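Local coordinates for protein acetyl xylan esterase (Geobacillus stearothermophilus, PDB 5BN1) that removes acetyl groups from the xylose units of xylan and xylo-oligosaccharides, as a homo-octameric serine esterase of the GDSL family, at residues A71-D76 and V121-P126; D111-T116 and G155-Q160; I132-F137 and R205-E210. The protein carries 1 engineered substitution. All coordinates share one frame; numbering follows the deposited sequence.

Contact 1 (A71-D76 and V121-P126)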
loop_
_atom_site.group_PDB
_atom_site.type_symbol
_atom_site.label_atom_id
_atom_site.label_comp_id
_atom_site.label_asym_id
_atom_site.label_seq_id
_atom_site.Cartn_x
_atom_site.Cartn_y
_atom_site.Cartn_z
ATOM N N ALA A 71 -19.347 -26.862 11.055
ATOM C CA ALA A 71 -19.815 -25.647 11.685
ATOM C C ALA A 71 -20.477 -24.713 10.680
ATOM O O ALA A 71 -21.297 -23.855 11.073
ATOM C CB ALA A 71 -18.658 -24.982 12.432
ATOM N N ARG A 72 -20.141 -24.797 9.399
ATOM C CA ARG A 72 -20.639 -23.932 8.342
ATOM C C ARG A 72 -21.511 -24.576 7.311
ATOM O O ARG A 72 -21.879 -24.005 6.304
ATOM C CB ARG A 72 -19.517 -23.120 7.654
ATOM C CG ARG A 72 -18.518 -23.932 6.847
ATOM C CD ARG A 72 -17.298 -23.087 6.572
ATOM N NE ARG A 72 -16.292 -23.790 5.788
ATOM C CZ ARG A 72 -16.224 -23.826 4.445
ATOM N NH1 ARG A 72 -17.181 -23.272 3.667
ATOM N NH2 ARG A 72 -15.268 -24.514 3.799
ATOM N N TRP A 73 -21.882 -25.818 7.544
ATOM C CA TRP A 73 -22.504 -26.660 6.552
ATOM C C TRP A 73 -23.914 -26.091 6.188
ATOM O O TRP A 73 -24.296 -26.096 5.027
ATOM C CB TRP A 73 -22.646 -28.128 7.046
ATOM C CG TRP A 73 -22.898 -29.046 5.947
ATOM C CD1 TRP A 73 -24.088 -29.665 5.574
ATOM C CD2 TRP A 73 -21.921 -29.557 5.062
ATOM N NE1 TRP A 73 -23.867 -30.467 4.515
ATOM C CE2 TRP A 73 -22.523 -30.487 4.211
ATOM C CE3 TRP A 73 -20.510 -29.335 4.938
ATOM C CZ2 TRP A 73 -21.853 -31.148 3.243
ATOM C CZ3 TRP A 73 -19.842 -30.016 4.010
ATOM C CH2 TRP A 73 -20.473 -30.896 3.130
ATOM N N GLU A 74 -24.659 -25.649 7.190
ATOM C CA GLU A 74 -25.995 -25.193 6.872
ATOM C C GLU A 74 -25.962 -23.983 5.946
ATOM O O GLU A 74 -26.703 -23.960 4.959
ATOM C CB GLU A 74 -26.707 -24.784 8.184
ATOM C CG GLU A 74 -28.163 -24.354 8.033
ATOM C CD GLU A 74 -29.061 -25.351 7.330
ATOM O OE1 GLU A 74 -29.877 -24.836 6.497
ATOM O OE2 GLU A 74 -28.951 -26.602 7.589
ATOM N N GLU A 75 -25.159 -23.006 6.284
ATOM C CA GLU A 75 -25.075 -21.803 5.506
ATOM C C GLU A 75 -24.372 -22.021 4.185
ATOM O O GLU A 75 -24.765 -21.544 3.131
ATOM C CB GLU A 75 -24.508 -20.711 6.360
ATOM C CG GLU A 75 -23.862 -19.499 5.734
ATOM C CD GLU A 75 -22.797 -18.941 6.720
ATOM O OE1 GLU A 75 -21.620 -19.470 6.794
ATOM O OE2 GLU A 75 -23.177 -17.994 7.469
ATOM N N ASP A 76 -23.262 -22.760 4.215
ATOM C CA ASP A 76 -22.432 -22.844 2.997
ATOM C C ASP A 76 -22.681 -23.967 2.053
ATOM O O ASP A 76 -22.257 -23.933 0.877
ATOM C CB ASP A 76 -20.896 -22.878 3.368
ATOM C CG ASP A 76 -20.398 -21.580 3.907
ATOM O OD1 ASP A 76 -21.129 -20.513 3.898
ATOM O OD2 ASP A 76 -19.236 -21.483 4.378
ATOM N N VAL A 121 -22.414 -36.452 5.042
ATOM C CA VAL A 121 -22.793 -37.129 3.796
ATOM C C VAL A 121 -24.219 -37.625 3.928
ATOM O O VAL A 121 -25.039 -37.419 3.065
ATOM C CB VAL A 121 -21.872 -38.190 3.386
ATOM C CG1 VAL A 121 -22.351 -38.936 2.193
ATOM C CG2 VAL A 121 -20.457 -37.584 3.082
ATOM N N LEU A 122 -24.507 -38.264 5.073
ATOM C CA LEU A 122 -25.887 -38.786 5.195
ATOM C C LEU A 122 -26.886 -37.747 5.311
ATOM O O LEU A 122 -28.059 -37.982 4.786
ATOM C CB LEU A 122 -25.910 -39.726 6.483
ATOM C CG LEU A 122 -25.174 -40.998 6.451
ATOM C CD1 LEU A 122 -25.141 -41.684 7.861
ATOM C CD2 LEU A 122 -25.722 -41.926 5.372
ATOM N N GLU A 123 -26.640 -36.618 5.923
ATOM C CA GLU A 123 -27.574 -35.501 6.052
ATOM C C GLU A 123 -27.833 -34.878 4.655
ATOM O O GLU A 123 -28.929 -34.382 4.333
ATOM C CB GLU A 123 -27.013 -34.414 7.022
ATOM C CG GLU A 123 -27.714 -33.069 7.015
ATOM C CD GLU A 123 -26.965 -31.940 7.743
ATOM O OE1 GLU A 123 -25.933 -32.188 8.468
ATOM O OE2 GLU A 123 -27.451 -30.797 7.561
ATOM N N THR A 124 -26.760 -34.792 3.881
ATOM C CA THR A 124 -26.820 -34.099 2.624
ATOM C C THR A 124 -27.445 -34.953 1.485
ATOM O O THR A 124 -28.158 -34.423 0.624
ATOM C CB THR A 124 -25.346 -33.649 2.226
ATOM O OG1 THR A 124 -24.889 -32.835 3.326
ATOM C CG2 THR A 124 -25.413 -32.834 0.923
ATOM N N LYS A 125 -27.188 -36.228 1.475
ATOM C CA LYS A 125 -27.542 -37.112 0.401
ATOM C C LYS A 125 -29.053 -36.962 -0.021
ATOM O O LYS A 125 -29.339 -36.814 -1.210
ATOM C CB LYS A 125 -27.198 -38.514 0.732
ATOM C CG LYS A 125 -27.696 -39.510 -0.233
ATOM C CD LYS A 125 -27.244 -40.868 0.081
ATOM C CE LYS A 125 -27.700 -41.767 -1.069
ATOM N NZ LYS A 125 -27.505 -43.116 -0.612
ATOM N N PRO A 126 -29.961 -36.856 0.954
ATOM C CA PRO A 126 -31.398 -36.781 0.527
ATOM C C PRO A 126 -31.816 -35.481 -0.099
ATOM O O PRO A 126 -32.872 -35.493 -0.795
ATOM C CB PRO A 126 -32.209 -36.935 1.852
ATOM C CG PRO A 126 -31.237 -37.196 2.922
ATOM C CD PRO A 126 -29.822 -37.106 2.400
HETATM O O HOH W 1 -26.861 -28.521 8.084
#

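Contact 2 (D111-T116 and G155-Q160). With IMD (imidazole), chain F.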
loop_
_atom_site.group_PDB
_atom_site.type_symbol
_atom_site.label_atom_id
_atom_site.label_comp_id
_atom_site.label_asym_id
_atom_site.label_seq_id
_atom_site.Cartn_x
_atom_site.Cartn_y
_atom_site.Cartn_z
ATOM N N ASP A 111 -11.624 -40.973 14.749
ATOM C CA ASP A 111 -13.005 -41.083 15.182
ATOM C C ASP A 111 -13.885 -39.900 14.938
ATOM O O ASP A 111 -15.001 -40.032 14.453
ATOM C CB ASP A 111 -13.087 -41.482 16.688
ATOM C CG ASP A 111 -12.481 -40.494 17.635
ATOM O OD1 ASP A 111 -11.480 -39.801 17.319
ATOM O OD2 ASP A 111 -13.014 -40.316 18.746
ATOM N N GLU A 112 -13.387 -38.669 15.188
ATOM C CA GLU A 112 -14.098 -37.468 14.874
ATOM C C GLU A 112 -14.246 -37.293 13.357
ATOM O O GLU A 112 -15.303 -36.928 12.939
ATOM C CB GLU A 112 -13.445 -36.232 15.503
ATOM C CG GLU A 112 -14.210 -34.996 15.291
ATOM C CD GLU A 112 -13.615 -33.704 15.897
ATOM O OE1 GLU A 112 -12.539 -33.786 16.508
ATOM O OE2 GLU A 112 -14.224 -32.660 15.677
ATOM N N TYR A 113 -13.207 -37.600 12.649
ATOM C CA TYR A 113 -13.244 -37.469 11.182
ATOM C C TYR A 113 -14.314 -38.360 10.534
ATOM O O TYR A 113 -15.171 -37.829 9.809
ATOM C CB TYR A 113 -11.865 -37.736 10.608
ATOM C CG TYR A 113 -11.778 -37.564 9.124
ATOM C CD1 TYR A 113 -11.618 -36.316 8.577
ATOM C CD2 TYR A 113 -11.770 -38.666 8.318
ATOM C CE1 TYR A 113 -11.521 -36.145 7.226
ATOM C CE2 TYR A 113 -11.629 -38.544 6.902
ATOM C CZ TYR A 113 -11.510 -37.236 6.401
ATOM O OH TYR A 113 -11.383 -37.154 5.020
ATOM N N GLU A 114 -14.251 -39.611 10.888
ATOM C CA GLU A 114 -15.215 -40.551 10.312
ATOM C C GLU A 114 -16.602 -40.170 10.714
ATOM O O GLU A 114 -17.543 -40.193 9.898
ATOM C CB GLU A 114 -14.887 -42.016 10.698
ATOM C CG GLU A 114 -15.752 -43.080 9.997
ATOM C CD GLU A 114 -17.047 -43.430 10.705
ATOM O OE1 GLU A 114 -17.348 -42.946 11.792
ATOM O OE2 GLU A 114 -17.789 -44.215 9.989
ATOM N N ALA A 115 -16.846 -39.904 12.006
ATOM C CA ALA A 115 -18.228 -39.631 12.366
ATOM C C ALA A 115 -18.795 -38.412 11.832
ATOM O O ALA A 115 -19.956 -38.376 11.393
ATOM C CB ALA A 115 -18.308 -39.555 13.862
ATOM N N THR A 116 -17.956 -37.320 11.715
ATOM C CA THR A 116 -18.447 -36.073 11.232
ATOM C C THR A 116 -18.647 -36.156 9.673
ATOM O O THR A 116 -19.681 -35.722 9.194
ATOM C CB THR A 116 -17.468 -34.931 11.589
ATOM O OG1 THR A 116 -17.271 -34.876 13.026
ATOM C CG2 THR A 116 -17.963 -33.598 11.101
ATOM N N GLY A 155 -7.990 -41.493 3.923
ATOM C CA GLY A 155 -8.508 -41.795 2.608
ATOM C C GLY A 155 -9.368 -43.107 2.589
ATOM O O GLY A 155 -10.277 -43.121 1.813
ATOM N N ARG A 156 -8.921 -44.089 3.336
ATOM C CA ARG A 156 -9.721 -45.376 3.478
ATOM C C ARG A 156 -11.069 -45.043 4.017
ATOM O O ARG A 156 -12.126 -45.582 3.555
ATOM C CB ARG A 156 -9.009 -46.396 4.296
ATOM C CG ARG A 156 -7.835 -46.980 3.692
ATOM C CD ARG A 156 -7.386 -48.296 4.295
ATOM N NE ARG A 156 -6.879 -48.168 5.661
ATOM C CZ ARG A 156 -5.671 -47.852 5.997
ATOM N NH1 ARG A 156 -4.747 -47.456 5.109
ATOM N NH2 ARG A 156 -5.327 -47.783 7.269
ATOM N N VAL A 157 -11.194 -44.156 5.013
ATOM C CA VAL A 157 -12.471 -43.681 5.510
ATOM C C VAL A 157 -13.321 -43.113 4.470
ATOM O O VAL A 157 -14.503 -43.362 4.325
ATOM C CB VAL A 157 -12.359 -42.762 6.761
ATOM C CG1 VAL A 157 -13.635 -41.983 6.998
ATOM C CG2 VAL A 157 -11.792 -43.546 7.982
ATOM N N VAL A 158 -12.753 -42.165 3.680
ATOM C CA VAL A 158 -13.498 -41.562 2.620
ATOM C C VAL A 158 -14.117 -42.610 1.629
ATOM O O VAL A 158 -15.281 -42.425 1.242
ATOM C CB VAL A 158 -12.588 -40.508 1.934
ATOM C CG1 VAL A 158 -13.344 -39.904 0.760
ATOM C CG2 VAL A 158 -12.226 -39.371 2.926
ATOM N N LYS A 159 -13.295 -43.513 1.217
ATOM C CA LYS A 159 -13.567 -44.578 0.198
ATOM C C LYS A 159 -14.768 -45.411 0.761
ATOM O O LYS A 159 -15.784 -45.584 0.057
ATOM C CB LYS A 159 -12.411 -45.382 -0.088
ATOM C CG LYS A 159 -12.707 -46.422 -1.228
ATOM C CD LYS A 159 -11.461 -47.027 -1.760
ATOM C CE LYS A 159 -11.765 -47.756 -3.122
ATOM N NZ LYS A 159 -10.507 -48.345 -3.541
ATOM N N GLN A 160 -14.666 -45.691 2.035
ATOM C CA GLN A 160 -15.748 -46.538 2.629
ATOM C C GLN A 160 -17.017 -45.804 2.854
ATOM O O GLN A 160 -18.133 -46.408 2.558
ATOM C CB GLN A 160 -15.135 -47.230 3.828
ATOM C CG GLN A 160 -13.990 -48.230 3.597
ATOM C CD GLN A 160 -13.873 -49.450 2.464
ATOM O OE1 GLN A 160 -14.589 -49.515 1.423
ATOM N NE2 GLN A 160 -12.791 -50.333 2.632
HETATM N N1 IMD F . -17.286 -47.364 6.934
HETATM C C2 IMD F . -17.738 -46.137 7.560
HETATM N N3 IMD F . -16.743 -45.862 8.302
HETATM C C4 IMD F . -15.871 -46.917 8.510
HETATM C C5 IMD F . -16.134 -47.888 7.516
#

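Contact 3 (I132-F137 and R205-E210)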
loop_
_atom_site.group_PDB
_atom_site.type_symbol
_atom_site.label_atom_id
_atom_site.label_comp_id
_atom_site.label_asym_id
_atom_site.label_seq_id
_atom_site.Cartn_x
_atom_site.Cartn_y
_atom_site.Cartn_z
ATOM N N ILE A 132 -19.834 -36.094 -4.449
ATOM C CA ILE A 132 -18.598 -36.598 -4.852
ATOM C C ILE A 132 -17.569 -36.462 -3.707
ATOM O O ILE A 132 -17.424 -35.377 -3.201
ATOM C CB ILE A 132 -17.956 -35.785 -6.055
ATOM C CG1 ILE A 132 -18.975 -35.715 -7.215
ATOM C CG2 ILE A 132 -16.703 -36.467 -6.530
ATOM C CD1 ILE A 132 -19.441 -34.378 -7.616
ATOM N N LEU A 133 -17.078 -37.584 -3.199
ATOM C CA LEU A 133 -16.126 -37.586 -2.108
ATOM C C LEU A 133 -14.786 -37.777 -2.723
ATOM O O LEU A 133 -14.380 -38.760 -3.276
ATOM C CB LEU A 133 -16.440 -38.797 -1.149
ATOM C CG LEU A 133 -17.651 -38.434 -0.348
ATOM C CD1 LEU A 133 -18.075 -39.707 0.406
ATOM C CD2 LEU A 133 -17.394 -37.427 0.709
ATOM N N MET A 134 -13.935 -36.712 -2.480
ATOM C CA MET A 134 -12.562 -36.812 -2.854
ATOM C C MET A 134 -11.693 -37.035 -1.652
ATOM O O MET A 134 -11.859 -36.421 -0.636
ATOM C CB MET A 134 -12.118 -35.439 -3.441
ATOM C CG MET A 134 -12.941 -34.953 -4.599
ATOM S SD MET A 134 -12.483 -33.242 -5.287
ATOM C CE MET A 134 -10.887 -33.670 -5.945
ATOM N N THR A 135 -10.764 -37.923 -1.765
ATOM C CA THR A 135 -9.851 -38.233 -0.635
ATOM C C THR A 135 -8.959 -37.007 -0.382
ATOM O O THR A 135 -8.695 -36.256 -1.350
ATOM C CB THR A 135 -8.906 -39.419 -0.827
ATOM O OG1 THR A 135 -8.027 -39.256 -1.973
ATOM C CG2 THR A 135 -9.731 -40.695 -1.146
ATOM N N PRO A 136 -8.586 -36.763 0.842
ATOM C CA PRO A 136 -7.355 -35.955 1.040
ATOM C C PRO A 136 -6.199 -36.659 0.370
ATOM O O PRO A 136 -6.194 -37.807 -0.131
ATOM C CB PRO A 136 -7.312 -35.854 2.546
ATOM C CG PRO A 136 -7.713 -37.264 3.029
ATOM C CD PRO A 136 -8.888 -37.503 2.133
ATOM N N PHE A 137 -5.012 -36.002 0.413
ATOM C CA PHE A 137 -3.825 -36.535 -0.159
ATOM C C PHE A 137 -2.596 -35.897 0.542
ATOM O O PHE A 137 -2.740 -34.876 1.215
ATOM C CB PHE A 137 -3.730 -36.203 -1.708
ATOM C CG PHE A 137 -3.709 -34.745 -2.053
ATOM C CD1 PHE A 137 -2.493 -34.094 -1.983
ATOM C CD2 PHE A 137 -4.848 -34.046 -2.361
ATOM C CE1 PHE A 137 -2.469 -32.705 -2.217
ATOM C CE2 PHE A 137 -4.843 -32.709 -2.585
ATOM C CZ PHE A 137 -3.661 -32.027 -2.478
ATOM N N ARG A 205 -7.979 -33.482 -13.366
ATOM C CA ARG A 205 -8.074 -34.629 -14.217
ATOM C C ARG A 205 -8.726 -35.817 -13.445
ATOM O O ARG A 205 -9.607 -36.476 -14.001
ATOM C CB ARG A 205 -6.672 -35.020 -14.659
ATOM C CG ARG A 205 -6.657 -36.253 -15.492
ATOM C CD ARG A 205 -5.253 -36.669 -15.891
ATOM N NE ARG A 205 -5.259 -37.768 -16.849
ATOM C CZ ARG A 205 -4.353 -38.730 -16.884
ATOM N NH1 ARG A 205 -3.325 -38.718 -16.103
ATOM N NH2 ARG A 205 -4.453 -39.714 -17.803
ATOM N N ALA A 206 -8.357 -35.954 -12.185
ATOM C CA ALA A 206 -9.010 -37.064 -11.385
ATOM C C ALA A 206 -10.434 -36.783 -11.146
ATOM O O ALA A 206 -11.289 -37.771 -11.243
ATOM C CB ALA A 206 -8.230 -37.250 -10.110
ATOM N N PHE A 207 -10.849 -35.582 -10.838
ATOM C CA PHE A 207 -12.242 -35.188 -10.665
ATOM C C PHE A 207 -13.012 -35.476 -11.948
ATOM O O PHE A 207 -14.108 -36.106 -11.921
ATOM C CB PHE A 207 -12.373 -33.805 -10.181
ATOM C CG PHE A 207 -13.780 -33.395 -9.981
ATOM C CD1 PHE A 207 -14.545 -32.875 -11.015
ATOM C CD2 PHE A 207 -14.368 -33.543 -8.719
ATOM C CE1 PHE A 207 -15.861 -32.526 -10.817
ATOM C CE2 PHE A 207 -15.682 -33.182 -8.525
ATOM C CZ PHE A 207 -16.420 -32.665 -9.578
ATOM N N LEU A 208 -12.495 -34.921 -13.054
ATOM C CA LEU A 208 -13.186 -35.060 -14.307
ATOM C C LEU A 208 -13.414 -36.502 -14.710
ATOM O O LEU A 208 -14.541 -36.850 -15.216
ATOM C CB LEU A 208 -12.430 -34.257 -15.400
ATOM C CG LEU A 208 -12.543 -32.738 -15.290
ATOM C CD1 LEU A 208 -11.515 -32.025 -16.119
ATOM C CD2 LEU A 208 -13.931 -32.197 -15.627
ATOM N N ARG A 209 -12.443 -37.342 -14.493
ATOM C CA ARG A 209 -12.525 -38.758 -14.839
ATOM C C ARG A 209 -13.750 -39.343 -14.132
ATOM O O ARG A 209 -14.602 -40.054 -14.716
ATOM C CB ARG A 209 -11.265 -39.439 -14.506
ATOM C CG ARG A 209 -11.336 -40.949 -14.795
ATOM C CD ARG A 209 -10.188 -41.635 -14.144
ATOM N NE ARG A 209 -9.848 -42.953 -14.602
ATOM C CZ ARG A 209 -8.954 -43.749 -13.993
ATOM N NH1 ARG A 209 -8.290 -43.342 -12.878
ATOM N NH2 ARG A 209 -8.694 -44.963 -14.506
ATOM N N GLU A 210 -13.898 -39.038 -12.838
ATOM C CA GLU A 210 -14.986 -39.650 -12.047
ATOM C C GLU A 210 -16.365 -39.143 -12.450
ATOM O O GLU A 210 -17.370 -39.929 -12.323
ATOM C CB GLU A 210 -14.746 -39.408 -10.570
ATOM C CG GLU A 210 -15.801 -40.028 -9.647
ATOM C CD GLU A 210 -15.815 -41.554 -9.634
ATOM O OE1 GLU A 210 -14.974 -42.257 -10.299
ATOM O OE2 GLU A 210 -16.737 -42.047 -8.831
#

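Contact 1 (A71-D76 and V121-P126)
Trp73 and Thr124 mark the nearest backbone approach of segments 71-76 and 121-126, with their CA atoms still 9.5 Å apart, so side chains must span the gap. Helix 66-78 is kinked here, with a wider pi-type turn at 74-76. The indole bridges the distance: CG stands anti to the backbone N (chi1 -163°), which sends the ring across to Thr124, and NE1 donates to Thr124 OG1 over 2.8 Å. The bond is bent, with an N-H...O angle of 138°, and OG1 lies 17° out of the indole plane, at the ring edge. Thr124 OG1 is used twice, since it also hydrogen-bonds to Leu120 O one turn back in its own helix; that bond takes its hydrogen and leaves the oxygen to accept from the indole. An alanine in place of Trp73 is likely to leave Thr124 OG1 without this donor and to open a gap between the two helices. Outward from the indole, Glu123 slides past in the opposite direction, its OE2 meeting the ring obliquely, 4.1 Å from Trp73 CD1. Its OE2 also comes to 4.5 Å from Glu74 OE2, two like charges with a water between them. The water donates to Glu74 OE2 at 2.9 Å; its approach to Glu123 is too short to trust. Trp73 also packs on Ile12 of the central sheet, and Thr124 on Ile131. The contact thus joins two neighbouring helices on one side of the parallel sheet in the three-layer alpha/beta/alpha fold of SGNH hydrolases.

Contact 2 (D111-T116 and G155-Q160)
The Tyr113 ring meets Val158 at its edge, where CG2 lies near the ring plane, while Val157 CG1 comes to it obliquely, 4.0 Å from CE2. The aromatic ring of Tyr154 also meets it, the two planes at about 50°, and Val66, Val108 and Pro136 touch it too. With CG anti to the backbone N (chi1 -177°), Tyr113 leaves helix 110-124 toward helix 146-165 and carries its hydroxyl past Val157 to Val158. There OH and Val158 CG2 are only 3.2 Å apart, a tight fit for an oxygen and a methyl group. The buried hydroxyl is satisfied by Ile89 O, to which it donates a hydrogen bond just beyond strand 84-88.

Nearer the surface, the aliphatic part of Glu114 crosses Val157 at about a right angle, its CG 3.8 Å from Val157 CG1. The Glu114 chain bends at its second torsion, and its OE2 accepts a weak hydrogen bond of 2.6 Å from N3 of an imidazole, probably a guest from the crystallisation liquor. The imidazole also sits against Gln160, with N1 3.8 Å from CB, and so touches both helices. The two short segments run nearly parallel, 19° apart, with axes 10.2 Å from each other at closest approach. No hydrogen bond passes directly between them; methyl groups of Val157 and Val158 meet the Tyr113 ring and the Glu114 chain.

Tyr113 lies about 9 Å, side chain to side chain, from Asn92, one of two residues inferred to stabilise the transition state. Two nearly parallel helices side by side on one side of the sheet, linked through strand 130-134, are characteristic of successive beta-alpha-beta crossovers in the alpha/beta/alpha fold of SGNH hydrolases.

Contact 3 (I132-F137 and R205-E210)
A Met-aromatic contact between Met134 and Phe207 sets this junction apart: SD lies 5.2 Å from the ring centroid, in a direction 71° off the ring normal, and so meets the ring obliquely. The sulfur's nearest ring atom is Phe207 CD2, at 3.9 Å. Met134 and Phe207 cross at about a right angle, and their CA atoms are 8.0 Å apart. Two residues back along the strand, on the same side of it, Ile132 grips the neighbouring part of the same ring with two methyl groups: CG2 is 4.0 Å from Phe207 CE2, and CD1 is 4.0 Å from Phe207 CZ. The outer torsion of Ile132 sits at an uncommon chi2 of 118°, away from the staggered positions, and this places CD1 against the ring tip.

Phe207 itself leaves helix 197-211 with CG anti to the backbone N (chi1 -179°); its CB does not point straight at the strand, but the far end of the ring reaches it. The Phe11 ring meets that of Phe207 as well, and Val41 of helix 37-48 packs on it. No hydrogen bond crosses between the two segments. A polar link lies alongside, where Glu210 OE2 accepts from the backbone N of Phe169 in strand 168-170. At the outer side of the helix, Arg205 packs on Val48 of a neighbouring subunit, so the same helix meets both the core and the octamer.

Ile132 and Leu133 share backbone hydrogen bonds with strands 84-88 and 168-170 respectively, which places this strand inside the sheet. Alternate residues of an interior strand buried under a covering helix are the classic core of a parallel, flavodoxin-like alpha/beta/alpha sandwich, here that of an SGNH hydrolase.

How the contacts relate
Contact 3 is buried, whereas contacts 1 and 2 are partly buried. Contacts 1 and 2 share helix 110-124, using different parts of it to reach helix 66-78 and helix 146-165; they come within about 5 Å without touching. The helix of contact 3, 197-211, covers the other face of the sheet. Strand 130-134 joins the two layers: Leu133 packs on Val121 of contact 1 and on Val158 of contact 2, while Ile132 and Met134 serve contact 3. Chemistry follows depth. Contact 3 is apolar with one sulfur-aromatic meeting, contact 2 grades from methyl packing to a carboxylate with a bound imidazole, and contact 1 relies on an indole hydrogen bond beside acidic groups.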